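Local coordinates for protein putative acetyltransferase (PDB 3D9W) that is a putative arylamine N-acetyltransferase that probably transfers acetyl groups to arylamine substrates, at residues 171-183 and 187-199. Residues are numbered along the deposited sequence; the frame is centred on the assembly and turned at random.
Sequences ELGTDLWVLHQFG and WVDRYTFTTAPQY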
ATOM      1  N   GLU A 171      -0.562  11.922  22.840  1.00 25.94           N
ATOM      2  CA  GLU A 171      -0.358  11.766  24.266  1.00 25.33           C
ATOM      3  C   GLU A 171       1.143  11.756  24.570  1.00 24.45           C
ATOM      4  O   GLU A 171       1.949  11.291  23.762  1.00 24.85           O
ATOM      5  CB  GLU A 171      -1.028  10.466  24.737  1.00 26.77           C
ATOM      6  CG  GLU A 171      -0.945  10.182  26.240  1.00 29.54           C
ATOM      7  CD  GLU A 171      -1.910   9.079  26.700  1.00 31.45           C
ATOM      8  OE1 GLU A 171      -2.096   8.084  25.958  1.00 33.25           O
ATOM      9  OE2 GLU A 171      -2.472   9.202  27.815  1.00 31.95           O
ATOM     10  N   LEU A 172       1.514  12.309  25.721  1.00 23.91           N
ATOM     11  CA  LEU A 172       2.908  12.347  26.165  1.00 22.43           C
ATOM     12  C   LEU A 172       3.843  13.279  25.397  1.00 22.02           C
ATOM     13  O   LEU A 172       5.057  13.194  25.550  1.00 22.16           O
ATOM     14  CB  LEU A 172       3.489  10.930  26.153  1.00 20.63           C
ATOM     15  CG  LEU A 172       2.704   9.911  26.975  1.00 19.51           C
ATOM     16  CD1 LEU A 172       3.375   8.562  26.890  1.00 18.37           C
ATOM     17  CD2 LEU A 172       2.616  10.377  28.421  1.00 17.09           C
ATOM     18  N   GLY A 173       3.279  14.167  24.584  1.00 23.18           N
ATOM     19  CA  GLY A 173       4.094  15.098  23.820  1.00 24.78           C
ATOM     20  C   GLY A 173       4.831  14.385  22.703  1.00 26.72           C
ATOM     21  O   GLY A 173       5.957  14.727  22.338  1.00 27.15           O
ATOM     22  N   THR A 174       4.175  13.373  22.158  1.00 27.24           N
ATOM     23  CA  THR A 174       4.739  12.584  21.089  1.00 27.72           C
ATOM     24  C   THR A 174       4.296  13.121  19.741  1.00 27.39           C
ATOM     25  O   THR A 174       3.270  13.789  19.637  1.00 27.80           O
ATOM     26  CB  THR A 174       4.256  11.163  21.201  1.00 28.82           C
ATOM     27  OG1 THR A 174       2.823  11.173  21.206  1.00 31.17           O
ATOM     28  CG2 THR A 174       4.745  10.540  22.493  1.00 29.87           C
ATOM     29  N   ASP A 175       5.071  12.825  18.708  1.00 27.22           N
ATOM     30  CA  ASP A 175       4.734  13.259  17.363  1.00 27.50           C
ATOM     31  C   ASP A 175       3.548  12.476  16.820  1.00 28.35           C
ATOM     32  O   ASP A 175       3.487  11.247  16.955  1.00 29.24           O
ATOM     33  CB  ASP A 175       5.908  13.041  16.416  1.00 27.90           C
ATOM     34  CG  ASP A 175       6.895  14.161  16.461  1.00 29.58           C
ATOM     35  OD1 ASP A 175       6.540  15.226  17.013  1.00 29.63           O
ATOM     36  OD2 ASP A 175       8.017  13.981  15.934  1.00 30.24           O
ATOM     37  N   LEU A 176       2.602  13.187  16.219  1.00 27.17           N
ATOM     38  CA  LEU A 176       1.457  12.539  15.607  1.00 26.37           C
ATOM     39  C   LEU A 176       1.303  13.161  14.228  1.00 26.10           C
ATOM     40  O   LEU A 176       0.832  14.287  14.094  1.00 27.28           O
ATOM     41  CB  LEU A 176       0.191  12.758  16.431  1.00 27.10           C
ATOM     42  CG  LEU A 176      -1.049  12.068  15.850  1.00 27.87           C
ATOM     43  CD1 LEU A 176      -0.867  10.546  15.851  1.00 25.31           C
ATOM     44  CD2 LEU A 176      -2.263  12.469  16.666  1.00 28.36           C
ATOM     45  N   TRP A 177       1.723  12.435  13.199  1.00 24.79           N
ATOM     46  CA  TRP A 177       1.631  12.956  11.849  1.00 23.39           C
ATOM     47  C   TRP A 177       0.299  12.622  11.208  1.00 23.05           C
ATOM     48  O   TRP A 177      -0.285  11.571  11.474  1.00 23.00           O
ATOM     49  CB  TRP A 177       2.756  12.402  10.980  1.00 23.21           C
ATOM     50  CG  TRP A 177       4.120  12.732  11.466  1.00 21.78           C
ATOM     51  CD1 TRP A 177       4.847  12.056  12.406  1.00 22.37           C
ATOM     52  CD2 TRP A 177       4.933  13.817  11.032  1.00 21.26           C
ATOM     53  NE1 TRP A 177       6.071  12.655  12.581  1.00 22.02           N
ATOM     54  CE2 TRP A 177       6.150  13.740  11.748  1.00 22.91           C
ATOM     55  CE3 TRP A 177       4.755  14.851  10.106  1.00 22.42           C
ATOM     56  CZ2 TRP A 177       7.186  14.659  11.563  1.00 24.34           C
ATOM     57  CZ3 TRP A 177       5.779  15.763   9.921  1.00 25.02           C
ATOM     58  CH2 TRP A 177       6.985  15.662  10.648  1.00 24.71           C
ATOM     59  N   VAL A 178      -0.172  13.526  10.354  1.00 22.44           N
ATOM     60  CA  VAL A 178      -1.431  13.338   9.654  1.00 21.27           C
ATOM     61  C   VAL A 178      -1.274  13.718   8.187  1.00 22.03           C
ATOM     62  O   VAL A 178      -0.991  14.872   7.862  1.00 23.59           O
ATOM     63  CB  VAL A 178      -2.545  14.217  10.249  1.00 21.14           C
ATOM     64  CG1 VAL A 178      -3.901  13.702   9.806  1.00 19.78           C
ATOM     65  CG2 VAL A 178      -2.441  14.254  11.760  1.00 20.65           C
ATOM     66  N   LEU A 179      -1.444  12.745   7.304  1.00 21.25           N
ATOM     67  CA  LEU A 179      -1.354  13.004   5.878  1.00 19.66           C
ATOM     68  C   LEU A 179      -2.772  13.274   5.386  1.00 19.54           C
ATOM     69  O   LEU A 179      -3.685  12.510   5.687  1.00 19.44           O
ATOM     70  CB  LEU A 179      -0.780  11.792   5.154  1.00 19.30           C
ATOM     71  CG  LEU A 179      -0.514  12.038   3.673  1.00 19.12           C
ATOM     72  CD1 LEU A 179       0.710  12.927   3.539  1.00 18.53           C
ATOM     73  CD2 LEU A 179      -0.301  10.719   2.954  1.00 20.19           C
ATOM     74  N   HIS A 180      -2.955  14.359   4.639  1.00 19.40           N
ATOM     75  CA  HIS A 180      -4.275  14.718   4.118  1.00 20.21           C
ATOM     76  C   HIS A 180      -4.317  14.555   2.606  1.00 20.33           C
ATOM     77  O   HIS A 180      -3.433  15.024   1.917  1.00 21.77           O
ATOM     78  CB  HIS A 180      -4.601  16.177   4.453  1.00 22.79           C
ATOM     79  CG  HIS A 180      -4.769  16.451   5.916  1.00 23.41           C
ATOM     80  ND1 HIS A 180      -5.973  16.298   6.569  1.00 25.24           N
ATOM     81  CD2 HIS A 180      -3.888  16.888   6.847  1.00 23.15           C
ATOM     82  CE1 HIS A 180      -5.827  16.635   7.839  1.00 24.17           C
ATOM     83  NE2 HIS A 180      -4.572  16.996   8.034  1.00 23.84           N
ATOM     84  N   GLN A 181      -5.349  13.905   2.084  1.00 21.04           N
ATOM     85  CA  GLN A 181      -5.464  13.723   0.644  1.00 20.87           C
ATOM     86  C   GLN A 181      -6.749  14.367   0.169  1.00 21.58           C
ATOM     87  O   GLN A 181      -7.709  14.434   0.924  1.00 22.03           O
ATOM     88  CB  GLN A 181      -5.505  12.238   0.293  1.00 20.20           C
ATOM     89  CG  GLN A 181      -6.707  11.524   0.874  1.00 20.92           C
ATOM     90  CD  GLN A 181      -6.952  10.170   0.246  1.00 20.64           C
ATOM     91  OE1 GLN A 181      -6.044   9.354   0.133  1.00 20.17           O
ATOM     92  NE2 GLN A 181      -8.191   9.922  -0.160  1.00 21.32           N
ATOM     93  N   PHE A 182      -6.761  14.843  -1.076  1.00 23.51           N
ATOM     94  CA  PHE A 182      -7.952  15.460  -1.665  1.00 24.27           C
ATOM     95  C   PHE A 182      -8.625  14.409  -2.538  1.00 25.63           C
ATOM     96  O   PHE A 182      -7.970  13.780  -3.366  1.00 26.29           O
ATOM     97  CB  PHE A 182      -7.581  16.668  -2.523  1.00 23.41           C
ATOM     98  CG  PHE A 182      -8.764  17.477  -2.959  1.00 23.77           C
ATOM     99  CD1 PHE A 182      -9.421  18.317  -2.060  1.00 23.15           C
ATOM    100  CD2 PHE A 182      -9.265  17.355  -4.251  1.00 24.45           C
ATOM    101  CE1 PHE A 182     -10.565  19.019  -2.444  1.00 23.53           C
ATOM    102  CE2 PHE A 182     -10.414  18.056  -4.650  1.00 24.82           C
ATOM    103  CZ  PHE A 182     -11.065  18.888  -3.741  1.00 24.07           C
ATOM    104  N   GLY A 183      -9.929  14.214  -2.357  1.00 26.98           N
ATOM    105  CA  GLY A 183     -10.633  13.207  -3.130  1.00 27.55           C
ATOM    106  C   GLY A 183     -12.143  13.347  -3.231  1.00 28.59           C
ATOM    107  O   GLY A 183     -12.703  14.405  -2.950  1.00 28.77           O
ATOM    108  N   TRP A 187     -11.219  17.443   0.854  1.00 23.29           N
ATOM    109  CA  TRP A 187     -10.062  17.117   1.663  1.00 24.20           C
ATOM    110  C   TRP A 187     -10.441  16.127   2.747  1.00 24.70           C
ATOM    111  O   TRP A 187     -11.604  15.996   3.124  1.00 25.43           O
ATOM    112  CB  TRP A 187      -9.475  18.364   2.302  1.00 24.46           C
ATOM    113  CG  TRP A 187      -8.588  19.096   1.383  1.00 27.72           C
ATOM    114  CD1 TRP A 187      -8.917  20.154   0.590  1.00 28.28           C
ATOM    115  CD2 TRP A 187      -7.218  18.788   1.103  1.00 28.77           C
ATOM    116  NE1 TRP A 187      -7.833  20.526  -0.174  1.00 29.60           N
ATOM    117  CE2 TRP A 187      -6.778  19.706   0.121  1.00 28.45           C
ATOM    118  CE3 TRP A 187      -6.320  17.825   1.586  1.00 28.95           C
ATOM    119  CZ2 TRP A 187      -5.479  19.692  -0.387  1.00 27.92           C
ATOM    120  CZ3 TRP A 187      -5.025  17.808   1.080  1.00 30.05           C
ATOM    121  CH2 TRP A 187      -4.618  18.740   0.100  1.00 30.27           C
ATOM    122  N   VAL A 188      -9.451  15.418   3.255  1.00 24.48           N
ATOM    123  CA  VAL A 188      -9.716  14.460   4.296  1.00 23.86           C
ATOM    124  C   VAL A 188      -8.405  13.915   4.836  1.00 24.22           C
ATOM    125  O   VAL A 188      -7.366  13.950   4.165  1.00 22.94           O
ATOM    126  CB  VAL A 188     -10.601  13.299   3.770  1.00 22.41           C
ATOM    127  CG1 VAL A 188      -9.817  12.438   2.801  1.00 21.00           C
ATOM    128  CG2 VAL A 188     -11.112  12.469   4.923  1.00 20.88           C
ATOM    129  N   ASP A 189      -8.466  13.439   6.073  1.00 23.49           N
ATOM    130  CA  ASP A 189      -7.319  12.857   6.729  1.00 23.44           C
ATOM    131  C   ASP A 189      -7.266  11.383   6.322  1.00 23.56           C
ATOM    132  O   ASP A 189      -8.187  10.610   6.590  1.00 22.20           O
ATOM    133  CB  ASP A 189      -7.472  13.008   8.241  1.00 24.24           C
ATOM    134  CG  ASP A 189      -8.820  12.509   8.746  1.00 26.45           C
ATOM    135  OD1 ASP A 189      -8.997  11.277   8.881  1.00 28.06           O
ATOM    136  OD2 ASP A 189      -9.714  13.347   9.001  1.00 26.54           O
ATOM    137  N   ARG A 190      -6.200  11.005   5.633  1.00 23.25           N
ATOM    138  CA  ARG A 190      -6.064   9.628   5.217  1.00 23.49           C
ATOM    139  C   ARG A 190      -5.768   8.818   6.472  1.00 23.24           C
ATOM    140  O   ARG A 190      -6.588   8.011   6.903  1.00 25.83           O
ATOM    141  CB  ARG A 190      -4.928   9.472   4.193  1.00 24.59           C
ATOM    142  CG  ARG A 190      -4.734   8.034   3.712  1.00 26.11           C
ATOM    143  CD  ARG A 190      -3.512   7.833   2.819  1.00 26.98           C
ATOM    144  NE  ARG A 190      -3.745   8.269   1.446  1.00 29.43           N
ATOM    145  CZ  ARG A 190      -3.002   7.896   0.406  1.00 31.19           C
ATOM    146  NH1 ARG A 190      -1.973   7.074   0.585  1.00 31.08           N
ATOM    147  NH2 ARG A 190      -3.289   8.341  -0.813  1.00 31.50           N
ATOM    148  N   TYR A 191      -4.613   9.060   7.079  1.00 21.20           N
ATOM    149  CA  TYR A 191      -4.221   8.330   8.269  1.00 19.61           C
ATOM    150  C   TYR A 191      -3.326   9.140   9.185  1.00 19.08           C
ATOM    151  O   TYR A 191      -2.986  10.276   8.894  1.00 18.52           O
ATOM    152  CB  TYR A 191      -3.483   7.054   7.860  1.00 21.58           C
ATOM    153  CG  TYR A 191      -2.289   7.270   6.936  1.00 21.28           C
ATOM    154  CD1 TYR A 191      -1.216   8.085   7.310  1.00 20.53           C
ATOM    155  CD2 TYR A 191      -2.234   6.654   5.684  1.00 21.93           C
ATOM    156  CE1 TYR A 191      -0.127   8.278   6.458  1.00 19.92           C
ATOM    157  CE2 TYR A 191      -1.151   6.842   4.831  1.00 20.23           C
ATOM    158  CZ  TYR A 191      -0.106   7.653   5.221  1.00 20.41           C
ATOM    159  OH  TYR A 191       0.949   7.842   4.363  1.00 18.29           O
ATOM    160  N   THR A 192      -2.942   8.539  10.300  1.00 18.94           N
ATOM    161  CA  THR A 192      -2.040   9.189  11.234  1.00 19.88           C
ATOM    162  C   THR A 192      -0.943   8.180  11.577  1.00 19.93           C
ATOM    163  O   THR A 192      -1.164   6.975  11.496  1.00 18.09           O
ATOM    164  CB  THR A 192      -2.744   9.576  12.541  1.00 21.05           C
ATOM    165  OG1 THR A 192      -3.088   8.388  13.271  1.00 22.67           O
ATOM    166  CG2 THR A 192      -3.989  10.387  12.256  1.00 19.73           C
ATOM    167  N   PHE A 193       0.239   8.663  11.945  1.00 19.89           N
ATOM    168  CA  PHE A 193       1.321   7.758  12.318  1.00 18.89           C
ATOM    169  C   PHE A 193       2.334   8.391  13.255  1.00 18.91           C
ATOM    170  O   PHE A 193       2.476   9.613  13.302  1.00 18.39           O
ATOM    171  CB  PHE A 193       2.044   7.218  11.077  1.00 17.39           C
ATOM    172  CG  PHE A 193       2.835   8.247  10.322  1.00 15.98           C
ATOM    173  CD1 PHE A 193       2.224   9.048   9.370  1.00 15.96           C
ATOM    174  CD2 PHE A 193       4.200   8.375  10.525  1.00 14.31           C
ATOM    175  CE1 PHE A 193       2.966   9.951   8.624  1.00 17.36           C
ATOM    176  CE2 PHE A 193       4.950   9.270   9.789  1.00 14.50           C
ATOM    177  CZ  PHE A 193       4.337  10.062   8.836  1.00 17.02           C
ATOM    178  N   THR A 194       3.024   7.544  14.008  1.00 18.88           N
ATOM    179  CA  THR A 194       4.042   7.994  14.939  1.00 19.22           C
ATOM    180  C   THR A 194       5.388   7.642  14.339  1.00 20.25           C
ATOM    181  O   THR A 194       5.454   7.019  13.285  1.00 20.83           O
ATOM    182  CB  THR A 194       3.910   7.306  16.323  1.00 18.82           C
ATOM    183  OG1 THR A 194       4.172   5.901  16.207  1.00 17.48           O
ATOM    184  CG2 THR A 194       2.519   7.526  16.886  1.00 16.99           C
ATOM    185  N   THR A 195       6.465   8.036  15.001  1.00 21.12           N
ATOM    186  CA  THR A 195       7.779   7.734  14.475  1.00 22.38           C
ATOM    187  C   THR A 195       8.440   6.597  15.218  1.00 22.39           C
ATOM    188  O   THR A 195       9.659   6.449  15.205  1.00 24.26           O
ATOM    189  CB  THR A 195       8.682   8.956  14.526  1.00 23.41           C
ATOM    190  OG1 THR A 195       8.637   9.515  15.840  1.00 25.39           O
ATOM    191  CG2 THR A 195       8.234   9.985  13.504  1.00 22.09           C
ATOM    192  N   ALA A 196       7.621   5.787  15.870  1.00 23.15           N
ATOM    193  CA  ALA A 196       8.122   4.631  16.607  1.00 23.21           C
ATOM    194  C   ALA A 196       8.742   3.636  15.622  1.00 23.67           C
ATOM    195  O   ALA A 196       8.106   3.255  14.634  1.00 23.65           O
ATOM    196  CB  ALA A 196       6.980   3.966  17.358  1.00 21.07           C
ATOM    197  N   PRO A 197       9.994   3.210  15.870  1.00 24.26           N
ATOM    198  CA  PRO A 197      10.681   2.253  14.997  1.00 23.31           C
ATOM    199  C   PRO A 197       9.863   0.974  14.899  1.00 23.03           C
ATOM    200  O   PRO A 197       9.486   0.403  15.921  1.00 22.79           O
ATOM    201  CB  PRO A 197      12.005   2.024  15.719  1.00 23.11           C
ATOM    202  CG  PRO A 197      12.246   3.326  16.381  1.00 23.77           C
ATOM    203  CD  PRO A 197      10.892   3.663  16.946  1.00 23.87           C
ATOM    204  N   GLN A 198       9.582   0.533  13.677  1.00 23.41           N
ATOM    205  CA  GLN A 198       8.802  -0.684  13.458  1.00 24.07           C
ATOM    206  C   GLN A 198       9.611  -1.696  12.656  1.00 24.82           C
ATOM    207  O   GLN A 198      10.441  -1.321  11.827  1.00 26.02           O
ATOM    208  CB  GLN A 198       7.495  -0.348  12.737  1.00 22.89           C
ATOM    209  CG  GLN A 198       6.524   0.461  13.592  1.00 22.83           C
ATOM    210  CD  GLN A 198       5.797  -0.380  14.629  1.00 23.33           C
ATOM    211  OE1 GLN A 198       4.802  -1.050  14.325  1.00 24.62           O
ATOM    212  NE2 GLN A 198       6.298  -0.363  15.857  1.00 20.69           N
ATOM    213  N   TYR A 199       9.366  -2.979  12.902  1.00 24.89           N
ATOM    214  CA  TYR A 199      10.103  -4.032  12.226  1.00 24.65           C
ATOM    215  C   TYR A 199       9.223  -5.152  11.670  1.00 25.53           C
ATOM    216  O   TYR A 199       8.022  -5.198  11.930  1.00 25.46           O
ATOM    217  CB  TYR A 199      11.129  -4.586  13.197  1.00 25.03           C
ATOM    218  CG  TYR A 199      12.029  -3.509  13.754  1.00 26.25           C
ATOM    219  CD1 TYR A 199      13.053  -2.965  12.986  1.00 26.02           C
ATOM    220  CD2 TYR A 199      11.844  -3.013  15.049  1.00 27.01           C
ATOM    221  CE1 TYR A 199      13.877  -1.959  13.484  1.00 25.29           C
ATOM    222  CE2 TYR A 199      12.666  -1.998  15.557  1.00 25.34           C
ATOM    223  CZ  TYR A 199      13.683  -1.480  14.765  1.00 25.41           C
ATOM    224  OH  TYR A 199      14.528  -0.504  15.249  1.00 23.15           O
TER
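Trp177 lies across one face of the Phe193 ring: Trp177 CB sits over the ring, 3.6 Å from the centroid of Phe193, a CH-pi contact, while the five-membered ring forms an offset stack with the phenyl, the planes only 15° apart. Phe193 CG stands between its own backbone N and carbonyl carbon (chi1 68°), which leans the phenyl back across the neighbouring strand, one face against Trp177 CB. Trp177 N donates to Phe193 O at 2.9 Å, and Phe193 N returns a bond to Trp177 O. On the same face, Leu179 runs alongside Tyr191, with Leu179 CB 3.8 Å from Tyr191 CE1; the phenol hydroxyl is hydrogen-bonded to that of Tyr147.

Strands 175-183 and 188-193 form an antiparallel beta hairpin within the large sheet, flanked by strands 161-169 and 99-107. Val178 pairs with Thr192 and His180 with Asp189, leaving both Arg190 and Tyr191 opposite Leu179, a beta bulge. Arg190 N bonds to Leu179 O at 2.9 Å, and the bulged arginine points toward the other strand, its chain, bent at chi3, ending beside Gln181. There Arg190 NE (2.9 Å) and NH2 (3.1 Å) both reach Gln181 OE1 in a side-on grip, from opposite faces of the amide plane, and Arg190 NH1 forms a salt bridge with Asp136 OD2 that further fixes the group.

Toward the hairpin turn, on the face shared with His180 and Asp189, Phe182 directs its edge at the face of the Trp187 five-membered ring, centroids 4.7 Å apart and planes at 64°. The far rim of this indole reaches back along strand 175-183, where His180 O meets its edge in plane, 3.3 Å from Trp187 CZ3.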